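Local coordinates for protein glycosyl hydrolase, family 38 (Enterococcus faecalis, PDB 5KBP) that probably hydrolyses alpha-mannosidic linkages in carbohydrates, as a bacterial member of glycoside hydrolase family 38, at residues L560-T565 with I606-M611; T663-Q668 with H672-L677; T749-V754 with G772-K777. All coordinates share one frame; numbering follows the deposited sequence.

Interaction 1 (L560-T565 with I606-M611)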
# COMPACT_ATOMS: atom_id res chain seq x y z
N LEU A 560 -28.02 -12.55 -21.67
CA LEU A 560 -27.01 -11.48 -21.70
C LEU A 560 -27.67 -10.12 -21.94
O LEU A 560 -27.30 -9.37 -22.85
CB LEU A 560 -25.93 -11.77 -22.75
CG LEU A 560 -24.62 -10.98 -22.65
CD1 LEU A 560 -23.84 -11.43 -21.42
CD2 LEU A 560 -23.79 -11.13 -23.91
N THR A 561 -28.67 -9.81 -21.12
CA THR A 561 -29.33 -8.51 -21.13
C THR A 561 -28.84 -7.69 -19.95
O THR A 561 -28.80 -8.18 -18.82
CB THR A 561 -30.85 -8.67 -21.07
OG1 THR A 561 -31.32 -9.31 -22.27
CG2 THR A 561 -31.53 -7.31 -20.95
N PHE A 562 -28.45 -6.45 -20.22
CA PHE A 562 -27.89 -5.57 -19.20
C PHE A 562 -28.96 -4.64 -18.65
O PHE A 562 -29.83 -4.16 -19.39
CB PHE A 562 -26.72 -4.76 -19.77
CG PHE A 562 -25.56 -5.61 -20.21
CD1 PHE A 562 -24.66 -6.11 -19.28
CD2 PHE A 562 -25.38 -5.93 -21.55
CE1 PHE A 562 -23.60 -6.90 -19.68
CE2 PHE A 562 -24.32 -6.71 -21.95
CZ PHE A 562 -23.43 -7.20 -21.01
N GLU A 563 -28.89 -4.39 -17.35
CA GLU A 563 -29.89 -3.59 -16.65
C GLU A 563 -29.18 -2.67 -15.66
O GLU A 563 -28.39 -3.14 -14.83
CB GLU A 563 -30.89 -4.48 -15.91
CG GLU A 563 -31.92 -3.73 -15.09
CD GLU A 563 -32.54 -4.59 -14.00
OE1 GLU A 563 -31.90 -4.77 -12.94
OE2 GLU A 563 -33.65 -5.10 -14.22
N ASP A 564 -29.46 -1.38 -15.74
CA ASP A 564 -28.89 -0.39 -14.84
C ASP A 564 -30.01 0.34 -14.11
O ASP A 564 -30.97 0.80 -14.74
CB ASP A 564 -28.01 0.62 -15.60
CG ASP A 564 -27.36 1.62 -14.67
OD1 ASP A 564 -26.27 1.32 -14.13
OD2 ASP A 564 -27.92 2.72 -14.48
N THR A 565 -29.88 0.42 -12.79
CA THR A 565 -30.81 1.17 -11.96
C THR A 565 -30.03 2.07 -11.02
O THR A 565 -28.82 1.91 -10.84
CB THR A 565 -31.72 0.24 -11.13
OG1 THR A 565 -30.94 -0.41 -10.12
CG2 THR A 565 -32.38 -0.81 -12.01
N ILE A 606 -19.86 -7.43 -29.04
CA ILE A 606 -21.17 -6.81 -28.94
C ILE A 606 -21.00 -5.45 -28.28
O ILE A 606 -20.56 -5.36 -27.13
CB ILE A 606 -22.16 -7.67 -28.14
CG1 ILE A 606 -22.28 -9.06 -28.78
CG2 ILE A 606 -23.52 -7.00 -28.08
CD1 ILE A 606 -23.17 -10.01 -28.00
N LYS A 607 -21.34 -4.39 -29.01
CA LYS A 607 -21.24 -3.02 -28.52
C LYS A 607 -22.63 -2.44 -28.34
O LYS A 607 -23.43 -2.43 -29.28
CB LYS A 607 -20.42 -2.15 -29.47
CG LYS A 607 -18.92 -2.21 -29.25
CD LYS A 607 -18.20 -1.19 -30.12
CE LYS A 607 -16.72 -1.14 -29.81
NZ LYS A 607 -16.04 -0.09 -30.62
N GLN A 608 -22.91 -1.94 -27.13
CA GLN A 608 -24.17 -1.29 -26.81
C GLN A 608 -23.89 0.00 -26.07
O GLN A 608 -23.13 0.01 -25.10
CB GLN A 608 -25.07 -2.20 -25.97
CG GLN A 608 -25.53 -3.46 -26.67
CD GLN A 608 -25.64 -4.64 -25.73
OE1 GLN A 608 -24.86 -4.77 -24.79
NE2 GLN A 608 -26.61 -5.52 -25.97
N THR A 609 -24.48 1.09 -26.54
CA THR A 609 -24.39 2.39 -25.89
C THR A 609 -25.76 2.76 -25.33
O THR A 609 -26.76 2.74 -26.06
CB THR A 609 -23.90 3.47 -26.86
OG1 THR A 609 -22.53 3.23 -27.19
CG2 THR A 609 -24.03 4.85 -26.23
N VAL A 610 -25.81 3.08 -24.04
CA VAL A 610 -27.04 3.45 -23.37
C VAL A 610 -26.81 4.74 -22.59
O VAL A 610 -25.70 5.02 -22.14
CB VAL A 610 -27.56 2.32 -22.45
CG1 VAL A 610 -26.83 2.32 -21.11
CG2 VAL A 610 -29.06 2.44 -22.26
N MET A 611 -27.87 5.53 -22.46
CA MET A 611 -27.80 6.83 -21.79
C MET A 611 -28.22 6.66 -20.34
O MET A 611 -29.37 6.31 -20.05
CB MET A 611 -28.69 7.85 -22.50
CG MET A 611 -28.31 8.09 -23.95
SD MET A 611 -26.70 8.88 -24.13
CE MET A 611 -27.01 10.46 -23.33
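Q608 sets its amide oxygen OE1 against the CD2-CE2 side of the F562 ring, 3.5 Å from CD2 of F562 and equally near CE2, from an oblique direction. The amide plane stands 89° from the ring plane, so the two flat groups are crossed and do not stack. Beside them a methyl-to-methyl contact, L560 CD2 to I606 CD1 at 4.3 Å, extends the interface with purely apolar packing. Q608 reaches the ring through a chain bent at its second torsion (chi2 145°), which brings the amide end up to the ring. Its NE2 makes a weak hydrogen bond to the carbonyl of N542, whereas OE1 is buried here without a polar partner in the model, the ring C-H groups being its neighbours across the contact.

The segments belong to two different antiparallel sheets that face each other in the large C-terminal domain of the family 38 fold, a mutarotase-like beta sandwich; the CA atoms of F562 and Q608 are 9.5 Å apart, as in face-to-face packing. Further out, L560 and T561 form a G1 beta bulge opposite L677 of the neighbouring strand. V676 and Y778 lie against both L560 and F562, T648 packs on F562, and V650 backs I606.

Interaction 2 (T663-Q668 with H672-L677)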
# COMPACT_ATOMS: atom_id res chain seq x y z
N THR A 663 -17.14 -8.56 -20.40
CA THR A 663 -17.77 -7.24 -20.53
C THR A 663 -16.83 -6.18 -19.98
O THR A 663 -16.32 -6.31 -18.86
CB THR A 663 -19.11 -7.20 -19.79
OG1 THR A 663 -20.00 -8.17 -20.36
CG2 THR A 663 -19.73 -5.82 -19.89
N THR A 664 -16.60 -5.13 -20.76
CA THR A 664 -15.74 -4.02 -20.37
C THR A 664 -16.50 -2.71 -20.45
O THR A 664 -17.23 -2.46 -21.42
CB THR A 664 -14.49 -3.94 -21.26
OG1 THR A 664 -14.89 -3.78 -22.63
CG2 THR A 664 -13.65 -5.20 -21.13
N ILE A 665 -16.34 -1.87 -19.43
CA ILE A 665 -16.98 -0.56 -19.37
C ILE A 665 -15.97 0.46 -18.86
O ILE A 665 -14.97 0.11 -18.22
CB ILE A 665 -18.23 -0.55 -18.45
CG1 ILE A 665 -17.83 -0.81 -17.00
CG2 ILE A 665 -19.26 -1.56 -18.92
CD1 ILE A 665 -18.96 -0.62 -16.01
N ASN A 666 -16.24 1.72 -19.16
CA ASN A 666 -15.51 2.85 -18.59
C ASN A 666 -16.50 3.60 -17.70
O ASN A 666 -17.13 4.58 -18.11
CB ASN A 666 -14.93 3.75 -19.68
CG ASN A 666 -14.15 4.92 -19.11
OD1 ASN A 666 -13.67 4.87 -17.98
ND2 ASN A 666 -14.02 5.99 -19.90
N ASN A 667 -16.62 3.13 -16.47
CA ASN A 667 -17.66 3.60 -15.56
C ASN A 667 -17.37 5.04 -15.15
O ASN A 667 -16.51 5.31 -14.31
CB ASN A 667 -17.75 2.69 -14.34
CG ASN A 667 -18.88 3.07 -13.41
OD1 ASN A 667 -18.69 3.21 -12.20
ND2 ASN A 667 -20.07 3.26 -13.98
N GLN A 668 -18.09 5.99 -15.76
CA GLN A 668 -18.07 7.38 -15.35
C GLN A 668 -19.42 7.79 -14.76
O GLN A 668 -19.79 8.97 -14.78
CB GLN A 668 -17.70 8.29 -16.52
CG GLN A 668 -16.31 8.03 -17.07
CD GLN A 668 -15.22 8.24 -16.03
OE1 GLN A 668 -15.32 9.12 -15.18
NE2 GLN A 668 -14.17 7.43 -16.10
N HIS A 672 -25.30 4.06 -8.92
CA HIS A 672 -26.05 3.14 -9.76
C HIS A 672 -25.50 1.73 -9.59
O HIS A 672 -24.45 1.51 -8.98
CB HIS A 672 -25.99 3.55 -11.23
CG HIS A 672 -24.65 3.31 -11.87
ND1 HIS A 672 -24.51 2.59 -13.04
CD2 HIS A 672 -23.41 3.69 -11.50
CE1 HIS A 672 -23.23 2.54 -13.36
NE2 HIS A 672 -22.54 3.20 -12.44
N ARG A 673 -26.24 0.77 -10.14
CA ARG A 673 -25.85 -0.64 -10.12
C ARG A 673 -26.14 -1.24 -11.48
O ARG A 673 -27.26 -1.10 -12.00
CB ARG A 673 -26.61 -1.41 -9.03
CG ARG A 673 -26.28 -2.90 -8.99
CD ARG A 673 -27.33 -3.68 -8.22
NE ARG A 673 -28.65 -3.55 -8.84
CZ ARG A 673 -29.76 -4.11 -8.37
NH1 ARG A 673 -30.91 -3.94 -9.00
NH2 ARG A 673 -29.72 -4.84 -7.26
N LEU A 674 -25.14 -1.90 -12.07
CA LEU A 674 -25.27 -2.54 -13.37
C LEU A 674 -25.22 -4.05 -13.21
O LEU A 674 -24.32 -4.58 -12.55
CB LEU A 674 -24.15 -2.08 -14.31
CG LEU A 674 -24.16 -2.71 -15.70
CD1 LEU A 674 -25.35 -2.22 -16.52
CD2 LEU A 674 -22.85 -2.44 -16.42
N ARG A 675 -26.20 -4.74 -13.80
CA ARG A 675 -26.29 -6.19 -13.73
C ARG A 675 -26.46 -6.75 -15.13
O ARG A 675 -26.80 -6.04 -16.08
CB ARG A 675 -27.45 -6.64 -12.84
CG ARG A 675 -27.70 -5.77 -11.62
CD ARG A 675 -29.18 -5.76 -11.27
NE ARG A 675 -29.58 -6.93 -10.48
CZ ARG A 675 -30.84 -7.29 -10.28
NH1 ARG A 675 -31.83 -6.59 -10.82
NH2 ARG A 675 -31.12 -8.36 -9.54
N VAL A 676 -26.24 -8.06 -15.25
CA VAL A 676 -26.48 -8.81 -16.47
C VAL A 676 -27.52 -9.88 -16.17
O VAL A 676 -27.49 -10.52 -15.12
CB VAL A 676 -25.18 -9.43 -17.03
CG1 VAL A 676 -24.50 -10.31 -15.99
CG2 VAL A 676 -25.46 -10.21 -18.31
N LEU A 677 -28.47 -10.05 -17.09
CA LEU A 677 -29.64 -10.89 -16.87
C LEU A 677 -29.55 -12.16 -17.71
O LEU A 677 -29.08 -12.14 -18.85
CB LEU A 677 -30.92 -10.13 -17.20
CG LEU A 677 -31.61 -9.34 -16.09
CD1 LEU A 677 -30.63 -8.44 -15.34
CD2 LEU A 677 -32.76 -8.52 -16.65
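N667 and H672 bring their flat ends together nearly coplanar, the amide and imidazole planes being 30° apart, while the two side chains run past each other in opposite directions. The amide approaches the imidazole at its edge, with CG of N667 in the ring plane, and the modelled ND2 of N667 lies 2.9 Å from NE2 of H672. The amide is probably turned over in the model, so the identity of the nearer amide atom is uncertain; with the group turned back this approach may be a hydrogen bond.

The imidazole owes its direction to a chi1 of 73°, which places CG between the backbone N and the carbonyl carbon. Its other nitrogen, ND1, is paired with OD1 of D564 on strand 555-566, a bond modelled implausibly short, and R637 forms a salt bridge with the other carboxylate oxygen, OD2. Alongside this polar pair, I665 and L674 meet through the methyl ends of their side chains, CD1 of I665 standing 4.3 Å from CD2 of L674.

Strands 659-667 and 672-679 are joined by a short connection, yet they belong to different antiparallel sheets. The nearest CA pair, N667 and L674, is 10.0 Å apart, which fits a chain crossing from one layer of the sandwich to the other. F776, on the neighbouring strand of the same sheet, touches I665, and C753 packs on both N667 and H672.

The chemistry thus divides between an apolar pair and a buried polar pair. Polar neighbours at both ring nitrogens would probably restrict the rotation of the imidazole, but whether NE2 gives or accepts a hydrogen depends on the unsettled orientation of the amide.

Interaction 3 (T749-V754 with G772-K777); sequences TLIRCV and GEYTFK
L750 sits squarely on the ring of F776: its CB lies 4.0 Å from the centroid of that ring and only 2° off the normal, a CH-pi contact over the middle of the face. The branch of L750 continues past the ring to its root, where CD2 is 4.1 Å from CB of F776. The ring lies in the angle between CB of L750 and the backbone at the bulge, with O of L750 3.1 Å from CE1 of F776. Its far end reaches the next residue, CZ of F776 coming 3.8 Å from CB of I751. This second approach is oblique to the ring, and the two side chains cross at about a right angle.

Consecutive residues can both serve the same ring because L750 and I751 form a classic beta bulge opposite L674, which turns both side chains toward the facing strand. The strands lie in the two layers of the large, mutarotase-like C-terminal domain's sandwich, 8.5 Å apart at the closest approach of their axes and with N-to-C directions at 148°, a broadly antiparallel crossing between sheets.

I751 supplies the second projection. With CG1 anti to the backbone N and an extended chi2, it carries CD1 over the centre of one face of Y774, 4.1 Å from the centroid of that ring and 12° off the normal. Helix 304-332 borders the aromatic side of this packing: V304 touches I751 and F776, Q308 lies on F776, and Y305 on Y774. On the leucine side V676 packs against L750, and L674 lies beside I751.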
# COMPACT_ATOMS: atom_id res chain seq x y z
N THR A 749 -24.87 -9.27 -10.52
CA THR A 749 -24.48 -7.87 -10.37
C THR A 749 -23.03 -7.69 -10.81
O THR A 749 -22.13 -8.36 -10.30
CB THR A 749 -24.65 -7.42 -8.92
OG1 THR A 749 -26.02 -7.56 -8.53
CG2 THR A 749 -24.23 -5.96 -8.77
N LEU A 750 -22.82 -6.78 -11.76
CA LEU A 750 -21.47 -6.52 -12.26
C LEU A 750 -20.75 -5.47 -11.42
O LEU A 750 -19.59 -5.67 -11.04
CB LEU A 750 -21.54 -6.07 -13.72
CG LEU A 750 -22.18 -7.06 -14.70
CD1 LEU A 750 -22.17 -6.49 -16.11
CD2 LEU A 750 -21.47 -8.40 -14.66
N ILE A 751 -21.41 -4.36 -11.12
CA ILE A 751 -20.78 -3.25 -10.41
C ILE A 751 -21.87 -2.45 -9.72
O ILE A 751 -22.96 -2.26 -10.27
CB ILE A 751 -19.93 -2.39 -11.38
CG1 ILE A 751 -19.11 -1.35 -10.62
CG2 ILE A 751 -20.82 -1.72 -12.43
CD1 ILE A 751 -18.16 -0.57 -11.51
N ARG A 752 -21.58 -2.00 -8.50
CA ARG A 752 -22.52 -1.19 -7.73
C ARG A 752 -21.76 -0.02 -7.14
O ARG A 752 -20.74 -0.21 -6.47
CB ARG A 752 -23.18 -2.02 -6.62
CG ARG A 752 -24.33 -1.31 -5.93
CD ARG A 752 -25.07 -2.22 -4.96
NE ARG A 752 -24.27 -2.52 -3.78
CZ ARG A 752 -24.29 -1.79 -2.67
NH1 ARG A 752 -23.54 -2.13 -1.63
NH2 ARG A 752 -25.06 -0.72 -2.60
N CYS A 753 -22.26 1.19 -7.37
CA CYS A 753 -21.54 2.42 -7.06
C CYS A 753 -22.35 3.25 -6.07
O CYS A 753 -23.50 3.60 -6.34
CB CYS A 753 -21.28 3.22 -8.34
SG CYS A 753 -20.68 2.21 -9.72
N VAL A 754 -21.73 3.56 -4.93
CA VAL A 754 -22.34 4.38 -3.89
C VAL A 754 -21.33 5.42 -3.44
O VAL A 754 -20.16 5.40 -3.82
CB VAL A 754 -22.83 3.54 -2.69
CG1 VAL A 754 -24.05 2.72 -3.10
CG2 VAL A 754 -21.72 2.64 -2.19
N GLY A 772 -13.86 4.31 -13.51
CA GLY A 772 -12.73 3.93 -14.32
C GLY A 772 -13.02 2.70 -15.15
O GLY A 772 -14.18 2.30 -15.33
N GLU A 773 -11.95 2.09 -15.66
CA GLU A 773 -12.05 0.93 -16.53
C GLU A 773 -12.27 -0.34 -15.72
O GLU A 773 -11.64 -0.54 -14.67
CB GLU A 773 -10.78 0.79 -17.37
CG GLU A 773 -10.48 1.97 -18.28
CD GLU A 773 -11.02 1.78 -19.69
OE1 GLU A 773 -11.23 2.79 -20.39
OE2 GLU A 773 -11.25 0.62 -20.08
N TYR A 774 -13.17 -1.19 -16.20
CA TYR A 774 -13.48 -2.45 -15.54
C TYR A 774 -13.73 -3.53 -16.58
O TYR A 774 -14.25 -3.27 -17.66
CB TYR A 774 -14.70 -2.32 -14.62
CG TYR A 774 -14.42 -1.60 -13.32
CD1 TYR A 774 -14.51 -0.22 -13.24
CD2 TYR A 774 -14.05 -2.31 -12.18
CE1 TYR A 774 -14.25 0.44 -12.05
CE2 TYR A 774 -13.78 -1.65 -11.00
CZ TYR A 774 -13.88 -0.28 -10.94
OH TYR A 774 -13.62 0.37 -9.76
N THR A 775 -13.33 -4.76 -16.23
CA THR A 775 -13.54 -5.93 -17.08
C THR A 775 -14.14 -7.03 -16.23
O THR A 775 -13.52 -7.46 -15.25
CB THR A 775 -12.23 -6.39 -17.72
OG1 THR A 775 -11.70 -5.34 -18.54
CG2 THR A 775 -12.47 -7.63 -18.57
N PHE A 776 -15.33 -7.50 -16.60
CA PHE A 776 -16.04 -8.53 -15.86
C PHE A 776 -16.01 -9.82 -16.67
O PHE A 776 -16.45 -9.85 -17.82
CB PHE A 776 -17.48 -8.11 -15.58
CG PHE A 776 -17.61 -6.71 -15.05
CD1 PHE A 776 -17.31 -6.44 -13.72
CD2 PHE A 776 -18.01 -5.67 -15.87
CE1 PHE A 776 -17.42 -5.15 -13.23
CE2 PHE A 776 -18.12 -4.39 -15.38
CZ PHE A 776 -17.83 -4.12 -14.05
N LYS A 777 -15.48 -10.89 -16.07
CA LYS A 777 -15.37 -12.19 -16.71
C LYS A 777 -16.42 -13.13 -16.11
O LYS A 777 -16.45 -13.34 -14.90
CB LYS A 777 -13.97 -12.77 -16.53
CG LYS A 777 -12.88 -11.98 -17.23
CD LYS A 777 -11.52 -12.65 -17.07
CE LYS A 777 -10.43 -11.86 -17.78
NZ LYS A 777 -9.10 -12.50 -17.63

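Along the chain the three contacts come in series, each closing before the next opens, and all bridge the same two antiparallel sheets of the large C-terminal domain. Strands 555-566, 672-679 and 745-753 are consecutive neighbours in one layer; strands 601-613, 659-667 and 772-783 belong to the other, where 659-667 pairs with 772-783. The centres of interactions 2 and 3 lie about 5 Å apart, those of 1 and 2 about 8 Å, and those of 1 and 3 about 13 Å. F562 of interaction 1 also packs on L750 of interaction 3, CE1 to CD1 at 3.9 Å. Together the contacts pack the domain's two sheets against each other, away from the known calcium-binding residues.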